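Local coordinates for protein geranylgeranyl pyrophosphate synthetase (Pyrococcus horikoshii, PDB 1WY0) that probably catalyses condensation of isopentenyl diphosphate with allylic diphosphates to build geranylgeranyl diphosphate, a precursor of archaeal membrane lipids, at residues 157-162 with 167-172; 161-166 with 261-266; 217-222 with 240-245; 249-252 with 258-261. One frame throughout, in Å; residues are numbered along the deposited sequence.

Overall arrangement
Interactions 1 to 4 lie on the same side of the chain's centre within a mainly helical subunit. Interaction 3 is buried and polar: an aspartate of helix 197-224 grips the loop before helix 245-253. Interaction 4 is buried, but there aromatic rings and a lysine chain meet backbone carbonyls and aliphatic carbons between helices 245-253 and 256-264. Interaction 1, partly buried, joins the end of helix 132-159 to the start of helix 167-193. Interaction 2 lies at the surface, where the loop between those two helices meets helix 256-264 through aliphatic groups. Interactions 1 and 2 share 161-162. K243 links interaction 3 to K162 by a probable hydrogen bond; F262 and F251 tie interactions 2 and 4.

Interaction 1 (157-162 with 167-172); sequences LEFEKK and IEEYME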
# COMPACT_ATOMS: atom_id res chain seq x y z
N LEU A 157 -4.60 -10.62 -12.79
CA LEU A 157 -5.55 -11.41 -12.01
C LEU A 157 -6.75 -11.79 -12.89
O LEU A 157 -7.22 -12.92 -12.85
CB LEU A 157 -6.06 -10.63 -10.80
CG LEU A 157 -5.12 -10.47 -9.61
CD1 LEU A 157 -5.82 -9.67 -8.52
CD2 LEU A 157 -4.71 -11.83 -9.10
N GLU A 158 -7.24 -10.85 -13.69
CA GLU A 158 -8.38 -11.12 -14.57
C GLU A 158 -8.11 -12.29 -15.51
O GLU A 158 -9.02 -13.05 -15.83
CB GLU A 158 -8.75 -9.87 -15.38
CG GLU A 158 -9.39 -8.75 -14.55
CD GLU A 158 -10.87 -8.98 -14.25
OE1 GLU A 158 -11.72 -8.55 -15.07
OE2 GLU A 158 -11.19 -9.59 -13.20
N PHE A 159 -6.87 -12.45 -15.94
CA PHE A 159 -6.49 -13.55 -16.84
C PHE A 159 -6.96 -14.89 -16.29
O PHE A 159 -7.32 -15.81 -17.02
CB PHE A 159 -4.97 -13.56 -16.97
CG PHE A 159 -4.50 -12.48 -17.90
CD1 PHE A 159 -5.40 -11.85 -18.76
CD2 PHE A 159 -3.16 -12.15 -17.93
CE1 PHE A 159 -4.94 -10.89 -19.65
CE2 PHE A 159 -2.70 -11.18 -18.82
CZ PHE A 159 -3.59 -10.55 -19.69
N GLU A 160 -6.92 -15.02 -14.95
CA GLU A 160 -7.30 -16.29 -14.33
C GLU A 160 -8.75 -16.66 -14.65
O GLU A 160 -9.16 -17.81 -14.58
CB GLU A 160 -7.13 -16.17 -12.81
CG GLU A 160 -7.15 -17.53 -12.11
CD GLU A 160 -7.24 -17.32 -10.61
OE1 GLU A 160 -6.41 -16.59 -10.07
OE2 GLU A 160 -8.12 -17.91 -9.99
N LYS A 161 -9.55 -15.63 -14.96
CA LYS A 161 -10.97 -15.80 -15.24
C LYS A 161 -11.20 -16.43 -16.62
O LYS A 161 -12.30 -16.45 -17.15
CB LYS A 161 -11.63 -14.42 -15.19
CG LYS A 161 -12.42 -14.21 -13.89
CD LYS A 161 -12.59 -12.72 -13.55
CE LYS A 161 -14.06 -12.32 -13.45
NZ LYS A 161 -14.16 -10.90 -13.10
N LYS A 162 -10.10 -16.85 -17.26
CA LYS A 162 -10.21 -17.24 -18.66
C LYS A 162 -9.04 -18.12 -19.10
O LYS A 162 -7.94 -18.06 -18.57
CB LYS A 162 -10.24 -15.95 -19.49
CG LYS A 162 -10.48 -16.20 -20.99
CD LYS A 162 -10.50 -14.89 -21.79
CE LYS A 162 -10.29 -15.13 -23.29
NZ LYS A 162 -9.21 -14.28 -23.77
N ILE A 167 -1.63 -11.72 -27.58
CA ILE A 167 -0.31 -11.15 -27.44
C ILE A 167 -0.47 -9.73 -26.92
O ILE A 167 0.31 -9.26 -26.10
CB ILE A 167 0.44 -11.11 -28.79
CG1 ILE A 167 0.85 -12.53 -29.21
CG2 ILE A 167 1.64 -10.19 -28.71
CD1 ILE A 167 1.44 -12.60 -30.62
N GLU A 168 -1.50 -9.05 -27.42
CA GLU A 168 -1.77 -7.67 -27.02
C GLU A 168 -2.16 -7.55 -25.55
O GLU A 168 -1.78 -6.60 -24.88
CB GLU A 168 -2.90 -7.10 -27.88
CG GLU A 168 -3.23 -5.67 -27.52
CD GLU A 168 -4.54 -5.23 -28.11
OE1 GLU A 168 -4.64 -5.17 -29.36
OE2 GLU A 168 -5.48 -4.96 -27.31
N GLU A 169 -2.96 -8.50 -25.08
CA GLU A 169 -3.38 -8.49 -23.69
C GLU A 169 -2.16 -8.71 -22.81
O GLU A 169 -1.92 -7.93 -21.88
CB GLU A 169 -4.41 -9.60 -23.44
CG GLU A 169 -5.85 -9.12 -23.62
CD GLU A 169 -6.86 -10.26 -23.65
OE1 GLU A 169 -6.52 -11.37 -24.13
OE2 GLU A 169 -8.00 -10.05 -23.18
N TYR A 170 -1.39 -9.74 -23.12
CA TYR A 170 -0.25 -10.00 -22.24
C TYR A 170 0.74 -8.83 -22.26
O TYR A 170 1.19 -8.35 -21.22
CB TYR A 170 0.44 -11.27 -22.72
CG TYR A 170 1.80 -11.36 -22.12
CD1 TYR A 170 1.97 -11.91 -20.85
CD2 TYR A 170 2.91 -10.89 -22.82
CE1 TYR A 170 3.23 -12.00 -20.29
CE2 TYR A 170 4.18 -10.96 -22.25
CZ TYR A 170 4.34 -11.51 -20.99
OH TYR A 170 5.59 -11.60 -20.42
N MET A 171 1.09 -8.25 -23.40
CA MET A 171 2.01 -7.11 -23.42
C MET A 171 1.50 -5.88 -22.68
O MET A 171 2.28 -5.11 -22.15
CB MET A 171 2.35 -6.73 -24.87
CG MET A 171 3.29 -7.68 -25.58
SD MET A 171 4.71 -8.20 -24.61
CE MET A 171 5.70 -6.68 -24.64
N GLU A 172 0.19 -5.67 -22.65
CA GLU A 172 -0.33 -4.51 -21.95
C GLU A 172 -0.19 -4.73 -20.44
O GLU A 172 0.03 -3.79 -19.68
CB GLU A 172 -1.79 -4.27 -22.33
CG GLU A 172 -2.43 -3.10 -21.61
CD GLU A 172 -3.90 -2.95 -21.93
OE1 GLU A 172 -4.58 -3.99 -22.08
OE2 GLU A 172 -4.39 -1.80 -22.00
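At the connection between helices 132-159 and 167-193, the ring of F159 meets the first turn of the second helix at E169. CZ lies 3.8 Å from the carbonyl oxygen E169 O, which sits at the ring edge near its plane, so the slightly positive C-H rim faces a negative oxygen. CZ and CE1 of F159 also both touch E169 CB, at 4.0 Å, as the two side chains slide past each other in opposite directions; the carboxylate is turned 69° from the ring. A phenylalanine suits this buried place, where it also packs on V165 and K243. The polypeptide reverses through a type I beta turn from F159 to K162, whose K162 N bonds F159 O at 3.0 Å, and the next helix opens with a capping box: T166 OG1 accepts from E169 N, while OE1 of E169 reaches back to T166 N. K162 leaves trans to the backbone N (chi1 -175°) and, bent at its last torsion, brings NZ across E169 at about a right angle. The ion pair is long, K162 NZ to E169 OE1 4.0 Å, and the ammonium is closer to T164 O. Y170, beyond E169, turns its ring to helices 197-224 and 245-253.

Interaction 2 (161-166 with 261-266); sequences KKSTVT and RFLKIF
S163 and L263 make a small, purely van der Waals contact at the protein surface, where the loop after helix 132-159 passes the last turns of helix 256-264. The leucine presents both methyls of its fork to one carbon: CD1 and CD2 of L263 each lie 3.8 Å from S163 CB. The serine hydroxyl takes no part in this grip; OG is anti to the carbonyl carbon (chi1 -63°), and the methylene does the touching. A small residue therefore fits, since its aliphatic carbon serves the leucine while its hydroxyl remains compatible with an exposed loop. T164 adds its methyl more distantly, CG2 standing 4.4 Å from L263 CD1. The first torsion of L263, -92°, is somewhat off staggered. Both sides of the contact share a neighbour in F251 of helix 245-253, on which L263 and T164 pack. The preceding residue, F262, packs on L293 and L294 of helix 283-296, and R261, two residues back, forms a salt bridge with E289. The loop itself is held by K162 O, which accepts from K243 NZ. The contact thus lays the loop joining helices 132-159 and 167-193 against helix 256-264, within the all-alpha fold of the polyprenyl synthetase family.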
# COMPACT_ATOMS: atom_id res chain seq x y z
N LYS A 161 -9.55 -15.63 -14.96
CA LYS A 161 -10.97 -15.80 -15.24
C LYS A 161 -11.20 -16.43 -16.62
O LYS A 161 -12.30 -16.45 -17.15
CB LYS A 161 -11.63 -14.42 -15.19
CG LYS A 161 -12.42 -14.21 -13.89
CD LYS A 161 -12.59 -12.72 -13.55
CE LYS A 161 -14.06 -12.32 -13.45
NZ LYS A 161 -14.16 -10.90 -13.10
N LYS A 162 -10.10 -16.85 -17.26
CA LYS A 162 -10.21 -17.24 -18.66
C LYS A 162 -9.04 -18.12 -19.10
O LYS A 162 -7.94 -18.06 -18.57
CB LYS A 162 -10.24 -15.95 -19.49
CG LYS A 162 -10.48 -16.20 -20.99
CD LYS A 162 -10.50 -14.89 -21.79
CE LYS A 162 -10.29 -15.13 -23.29
NZ LYS A 162 -9.21 -14.28 -23.77
N SER A 163 -9.25 -18.98 -20.10
CA SER A 163 -8.20 -19.88 -20.55
C SER A 163 -7.16 -19.30 -21.50
O SER A 163 -5.97 -19.60 -21.35
CB SER A 163 -8.82 -21.12 -21.19
OG SER A 163 -9.58 -21.85 -20.25
N THR A 164 -7.58 -18.49 -22.47
CA THR A 164 -6.64 -17.91 -23.43
C THR A 164 -6.49 -16.39 -23.33
O THR A 164 -7.35 -15.71 -22.78
CB THR A 164 -7.04 -18.25 -24.91
OG1 THR A 164 -8.24 -17.55 -25.27
CG2 THR A 164 -7.28 -19.75 -25.07
N VAL A 165 -5.38 -15.88 -23.85
CA VAL A 165 -5.08 -14.45 -23.85
C VAL A 165 -4.44 -14.13 -25.19
O VAL A 165 -3.97 -15.02 -25.87
CB VAL A 165 -4.06 -14.03 -22.75
CG1 VAL A 165 -4.67 -14.15 -21.37
CG2 VAL A 165 -2.81 -14.89 -22.87
N THR A 166 -4.42 -12.85 -25.55
CA THR A 166 -3.82 -12.42 -26.80
C THR A 166 -2.45 -11.81 -26.54
O THR A 166 -2.14 -11.43 -25.41
CB THR A 166 -4.69 -11.36 -27.51
OG1 THR A 166 -4.54 -10.09 -26.85
CG2 THR A 166 -6.16 -11.78 -27.49
N ARG A 261 -5.98 -29.56 -26.92
CA ARG A 261 -5.14 -30.51 -26.20
C ARG A 261 -4.21 -29.80 -25.22
O ARG A 261 -3.98 -30.22 -24.09
CB ARG A 261 -4.33 -31.28 -27.25
CG ARG A 261 -3.41 -32.34 -26.63
CD ARG A 261 -4.13 -33.18 -25.57
NE ARG A 261 -3.25 -34.27 -25.11
CZ ARG A 261 -3.60 -34.90 -23.98
NH1 ARG A 261 -4.70 -34.55 -23.34
NH2 ARG A 261 -2.81 -35.86 -23.50
N PHE A 262 -3.64 -28.68 -25.70
CA PHE A 262 -2.77 -27.88 -24.85
C PHE A 262 -3.50 -27.43 -23.58
O PHE A 262 -2.94 -27.35 -22.49
CB PHE A 262 -2.35 -26.65 -25.66
CG PHE A 262 -1.41 -25.82 -24.86
CD1 PHE A 262 -0.08 -26.21 -24.73
CD2 PHE A 262 -1.83 -24.62 -24.32
CE1 PHE A 262 0.82 -25.40 -24.07
CE2 PHE A 262 -0.92 -23.80 -23.65
CZ PHE A 262 0.41 -24.19 -23.53
N LEU A 263 -4.80 -27.11 -23.75
CA LEU A 263 -5.57 -26.61 -22.62
C LEU A 263 -5.86 -27.70 -21.58
O LEU A 263 -6.01 -27.44 -20.39
CB LEU A 263 -6.87 -26.01 -23.14
CG LEU A 263 -6.74 -24.51 -23.42
CD1 LEU A 263 -8.09 -23.86 -23.77
CD2 LEU A 263 -6.19 -23.72 -22.24
N LYS A 264 -5.99 -28.94 -22.06
CA LYS A 264 -6.16 -30.03 -21.12
C LYS A 264 -4.95 -30.12 -20.18
O LYS A 264 -5.07 -30.24 -18.97
CB LYS A 264 -6.32 -31.34 -21.90
CG LYS A 264 -7.77 -31.59 -22.31
CD LYS A 264 -8.03 -33.06 -22.63
CE LYS A 264 -8.11 -33.32 -24.14
NZ LYS A 264 -7.73 -34.70 -24.42
N ILE A 265 -3.75 -30.08 -20.80
CA ILE A 265 -2.53 -30.27 -20.02
C ILE A 265 -1.86 -28.95 -19.64
O ILE A 265 -0.65 -28.87 -19.47
CB ILE A 265 -1.56 -31.12 -20.85
CG1 ILE A 265 -1.29 -30.43 -22.19
CG2 ILE A 265 -2.19 -32.49 -21.14
CD1 ILE A 265 -0.39 -31.26 -23.09
N PHE A 266 -2.68 -27.88 -19.53
CA PHE A 266 -2.18 -26.56 -19.18
C PHE A 266 -2.75 -26.09 -17.83
O PHE A 266 -3.95 -26.01 -17.63
CB PHE A 266 -2.60 -25.58 -20.28
CG PHE A 266 -2.00 -24.23 -20.02
CD1 PHE A 266 -0.62 -24.11 -19.91
CD2 PHE A 266 -2.82 -23.13 -19.90
CE1 PHE A 266 -0.06 -22.86 -19.67
CE2 PHE A 266 -2.25 -21.88 -19.66
CZ PHE A 266 -0.87 -21.74 -19.54

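Interaction 3 (217-222 with 240-245); sequences WDDVLD and KGKKTL
D219 and K242 meet at about a right angle, joining the second aspartate-rich DDxxD motif of the polyprenyl synthetases, on helix 197-224, to the run before helix 245-253. In relatives this motif helps hold a magnesium-bound diphosphate; the same is probable here. K242 reaches in with a fully extended chain, and its NZ donates to D219 OD1 at 2.8 Å, a salt bridge met on the syn side of the carboxylate and 25° out of its plane. OD1 also accepts from Q215 NE2, one turn earlier, so two donors grip OD1, and with the water at OD2 they help set the rotation of the carboxylate. T244 runs past D219 the opposite way. Its CG2 is anti to the carbonyl carbon and turned to the aspartate, 3.6 Å from D219 CG, while CB of T244 is 3.3 Å from OD2. The threonine hydroxyl (chi1 76°) is thereby directed elsewhere, as N-cap to V247 N of the next helix; threonine suits a place needing a cap on one branch and a methyl on the other. Replacing D219 by an alanine is likely to leave the K242 ammonium and the Q215 amide without this acceptor and break the water bridge. G241, with positive phi, ends helix 236-240 in a Schellman motif. A water donates to D219 OD2 at 2.7 Å and accepts from L245 N at 2.7 Å.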
# COMPACT_ATOMS: atom_id res chain seq x y z
N TRP A 217 12.30 -13.15 -21.10
CA TRP A 217 13.43 -14.08 -21.16
C TRP A 217 13.36 -15.10 -20.03
O TRP A 217 13.78 -16.25 -20.19
CB TRP A 217 14.75 -13.31 -21.11
CG TRP A 217 15.95 -14.16 -21.42
CD1 TRP A 217 16.89 -14.61 -20.54
CD2 TRP A 217 16.32 -14.67 -22.70
NE1 TRP A 217 17.83 -15.37 -21.20
CE2 TRP A 217 17.50 -15.42 -22.53
CE3 TRP A 217 15.76 -14.57 -23.99
CZ2 TRP A 217 18.15 -16.07 -23.59
CZ3 TRP A 217 16.40 -15.21 -25.05
CH2 TRP A 217 17.59 -15.95 -24.84
N ASP A 218 12.83 -14.69 -18.88
CA ASP A 218 12.69 -15.62 -17.75
C ASP A 218 11.69 -16.69 -18.11
O ASP A 218 11.91 -17.87 -17.83
CB ASP A 218 12.22 -14.89 -16.49
CG ASP A 218 13.36 -14.27 -15.73
OD1 ASP A 218 14.52 -14.42 -16.18
OD2 ASP A 218 13.11 -13.64 -14.68
N ASP A 219 10.58 -16.28 -18.73
CA ASP A 219 9.56 -17.23 -19.13
C ASP A 219 10.13 -18.20 -20.16
O ASP A 219 9.79 -19.38 -20.15
CB ASP A 219 8.34 -16.50 -19.70
CG ASP A 219 7.64 -15.65 -18.64
OD1 ASP A 219 7.94 -15.85 -17.44
OD2 ASP A 219 6.78 -14.81 -18.99
N VAL A 220 11.01 -17.71 -21.03
CA VAL A 220 11.64 -18.53 -22.06
C VAL A 220 12.55 -19.58 -21.42
O VAL A 220 12.50 -20.75 -21.76
CB VAL A 220 12.52 -17.68 -23.01
CG1 VAL A 220 13.45 -18.59 -23.80
CG2 VAL A 220 11.64 -16.87 -23.97
N LEU A 221 13.38 -19.12 -20.49
CA LEU A 221 14.31 -19.98 -19.77
C LEU A 221 13.57 -21.07 -18.99
O LEU A 221 14.03 -22.19 -18.84
CB LEU A 221 15.11 -19.12 -18.80
CG LEU A 221 16.27 -18.39 -19.48
CD1 LEU A 221 17.13 -17.60 -18.50
CD2 LEU A 221 17.22 -19.34 -20.21
N ASP A 222 12.41 -20.68 -18.43
CA ASP A 222 11.65 -21.62 -17.62
C ASP A 222 11.24 -22.87 -18.40
O ASP A 222 10.93 -23.91 -17.85
CB ASP A 222 10.41 -20.90 -17.08
CG ASP A 222 9.70 -21.81 -16.09
OD1 ASP A 222 10.13 -21.84 -14.94
OD2 ASP A 222 8.75 -22.48 -16.49
N LYS A 240 1.77 -24.32 -14.02
CA LYS A 240 1.14 -23.20 -13.32
C LYS A 240 -0.01 -22.60 -14.14
O LYS A 240 -0.87 -21.89 -13.63
CB LYS A 240 2.21 -22.13 -13.10
CG LYS A 240 2.69 -22.09 -11.65
CD LYS A 240 4.17 -21.71 -11.55
CE LYS A 240 4.40 -20.20 -11.71
NZ LYS A 240 5.78 -19.95 -12.14
N GLY A 241 0.02 -22.89 -15.45
CA GLY A 241 -0.90 -22.19 -16.33
C GLY A 241 -0.61 -20.69 -16.30
O GLY A 241 -1.51 -19.86 -16.23
N LYS A 242 0.65 -20.29 -16.36
CA LYS A 242 0.99 -18.88 -16.33
C LYS A 242 0.87 -18.26 -17.72
O LYS A 242 1.30 -18.85 -18.70
CB LYS A 242 2.42 -18.71 -15.83
CG LYS A 242 2.82 -17.29 -15.53
CD LYS A 242 4.34 -17.16 -15.47
CE LYS A 242 4.77 -15.79 -15.01
NZ LYS A 242 6.24 -15.63 -15.17
N LYS A 243 0.29 -17.06 -17.79
CA LYS A 243 0.13 -16.36 -19.06
C LYS A 243 1.40 -15.61 -19.42
O LYS A 243 1.71 -14.57 -18.84
CB LYS A 243 -1.03 -15.36 -19.00
CG LYS A 243 -2.38 -15.93 -19.42
CD LYS A 243 -2.94 -16.89 -18.40
CE LYS A 243 -4.27 -17.45 -18.87
NZ LYS A 243 -4.89 -18.27 -17.82
N THR A 244 2.15 -16.16 -20.37
CA THR A 244 3.39 -15.54 -20.82
C THR A 244 3.22 -15.16 -22.29
O THR A 244 2.18 -15.44 -22.88
CB THR A 244 4.55 -16.53 -20.72
OG1 THR A 244 4.46 -17.48 -21.79
CG2 THR A 244 4.50 -17.28 -19.38
N LEU A 245 4.22 -14.51 -22.87
CA LEU A 245 4.15 -14.11 -24.27
C LEU A 245 4.20 -15.35 -25.16
O LEU A 245 3.67 -15.34 -26.27
CB LEU A 245 5.32 -13.19 -24.63
CG LEU A 245 5.44 -12.85 -26.12
CD1 LEU A 245 4.11 -12.36 -26.67
CD2 LEU A 245 6.52 -11.80 -26.30
O HOH W 1 6.43 -13.89 -21.48

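Interaction 4 (249-252 with 258-261); sequences HFFE and DKQR
F250 and F251, neighbours on helix 245-253, pack side by side on the first turns of helix 256-264, the two helices forming a helical hairpin within the all-alpha fold. F250 meets the partner backbone with its tip: CZ lies 4.0 Å from D258 O, which sits at the ring edge near its plane, and CE1 is 4.2 Å from K259 CA. CG of F250 is anti to the backbone N (chi1 167°), which carries the ring across to the second helix. F251 meets K259 with both carbonyl and ring: K259 CE, bonded to the ammonium nitrogen and so slightly positive, comes to 3.4 Å from F251 O. The F251 ring meets K259 obliquely, with CD1 4.3 Å from CD of the lysine. A lysine suits this position because its long bent chain lies against F251 while NZ goes on to a salt bridge with E256. In the next shell F262, one turn on from D258, meets both rings, its plane about 45° from F250 and about 80° from F251. L293 and L294 of helix 283-296 pack against F250. D258, whose CB is 4.4 Å from F250 CZ, is held at OD2 by both K296 NZ and Y297 OH.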
# COMPACT_ATOMS: atom_id res chain seq x y z
N HIS A 249 1.35 -16.24 -27.92
CA HIS A 249 1.67 -16.48 -29.32
C HIS A 249 1.08 -17.80 -29.76
O HIS A 249 0.54 -17.92 -30.86
CB HIS A 249 3.18 -16.51 -29.54
CG HIS A 249 3.57 -16.84 -30.95
ND1 HIS A 249 3.71 -18.14 -31.40
CD2 HIS A 249 3.89 -16.05 -32.00
CE1 HIS A 249 4.10 -18.13 -32.67
NE2 HIS A 249 4.22 -16.87 -33.05
N PHE A 250 1.18 -18.81 -28.91
CA PHE A 250 0.66 -20.13 -29.27
C PHE A 250 -0.86 -20.13 -29.48
O PHE A 250 -1.40 -20.68 -30.44
CB PHE A 250 1.01 -21.12 -28.16
CG PHE A 250 0.22 -22.38 -28.33
CD1 PHE A 250 -0.92 -22.59 -27.58
CD2 PHE A 250 0.66 -23.35 -29.22
CE1 PHE A 250 -1.64 -23.77 -27.72
CE2 PHE A 250 -0.06 -24.54 -29.35
CZ PHE A 250 -1.21 -24.75 -28.60
N PHE A 251 -1.58 -19.51 -28.52
CA PHE A 251 -3.03 -19.42 -28.64
C PHE A 251 -3.45 -18.63 -29.89
O PHE A 251 -4.50 -18.85 -30.49
CB PHE A 251 -3.60 -18.74 -27.39
CG PHE A 251 -3.67 -19.73 -26.26
CD1 PHE A 251 -3.89 -21.08 -26.53
CD2 PHE A 251 -3.53 -19.30 -24.96
CE1 PHE A 251 -3.97 -21.99 -25.49
CE2 PHE A 251 -3.61 -20.22 -23.91
CZ PHE A 251 -3.83 -21.56 -24.18
N GLU A 252 -2.60 -17.65 -30.26
CA GLU A 252 -2.92 -16.86 -31.45
C GLU A 252 -2.71 -17.63 -32.76
O GLU A 252 -3.32 -17.37 -33.78
CB GLU A 252 -2.08 -15.58 -31.45
CG GLU A 252 -2.83 -14.41 -32.09
CD GLU A 252 -2.32 -13.10 -31.54
OE1 GLU A 252 -2.58 -12.81 -30.38
OE2 GLU A 252 -1.70 -12.35 -32.30
N ASP A 258 -4.89 -28.52 -31.59
CA ASP A 258 -3.75 -28.30 -30.71
C ASP A 258 -4.10 -27.45 -29.50
O ASP A 258 -3.72 -27.80 -28.38
CB ASP A 258 -2.60 -27.70 -31.51
CG ASP A 258 -2.09 -28.65 -32.60
OD1 ASP A 258 -2.21 -29.87 -32.41
OD2 ASP A 258 -1.55 -28.18 -33.63
N LYS A 259 -4.84 -26.36 -29.70
CA LYS A 259 -5.36 -25.47 -28.67
C LYS A 259 -6.02 -26.25 -27.52
O LYS A 259 -5.78 -26.01 -26.35
CB LYS A 259 -6.37 -24.53 -29.31
CG LYS A 259 -5.72 -23.26 -29.86
CD LYS A 259 -6.62 -22.03 -29.73
CE LYS A 259 -6.76 -21.26 -31.05
NZ LYS A 259 -7.99 -21.66 -31.73
N GLN A 260 -6.93 -27.12 -27.95
CA GLN A 260 -7.75 -27.90 -27.01
C GLN A 260 -6.94 -28.94 -26.25
O GLN A 260 -7.18 -29.19 -25.07
CB GLN A 260 -8.89 -28.60 -27.75
CG GLN A 260 -9.79 -27.66 -28.54
CD GLN A 260 -10.35 -26.55 -27.68
OE1 GLN A 260 -11.03 -26.80 -26.68
NE2 GLN A 260 -10.06 -25.31 -28.05
N ARG A 261 -5.98 -29.56 -26.92
CA ARG A 261 -5.14 -30.51 -26.20
C ARG A 261 -4.21 -29.80 -25.22
O ARG A 261 -3.98 -30.22 -24.09
CB ARG A 261 -4.33 -31.28 -27.25
CG ARG A 261 -3.41 -32.34 -26.63
CD ARG A 261 -4.13 -33.18 -25.57
NE ARG A 261 -3.25 -34.27 -25.11
CZ ARG A 261 -3.60 -34.90 -23.98
NH1 ARG A 261 -4.70 -34.55 -23.34
NH2 ARG A 261 -2.81 -35.86 -23.50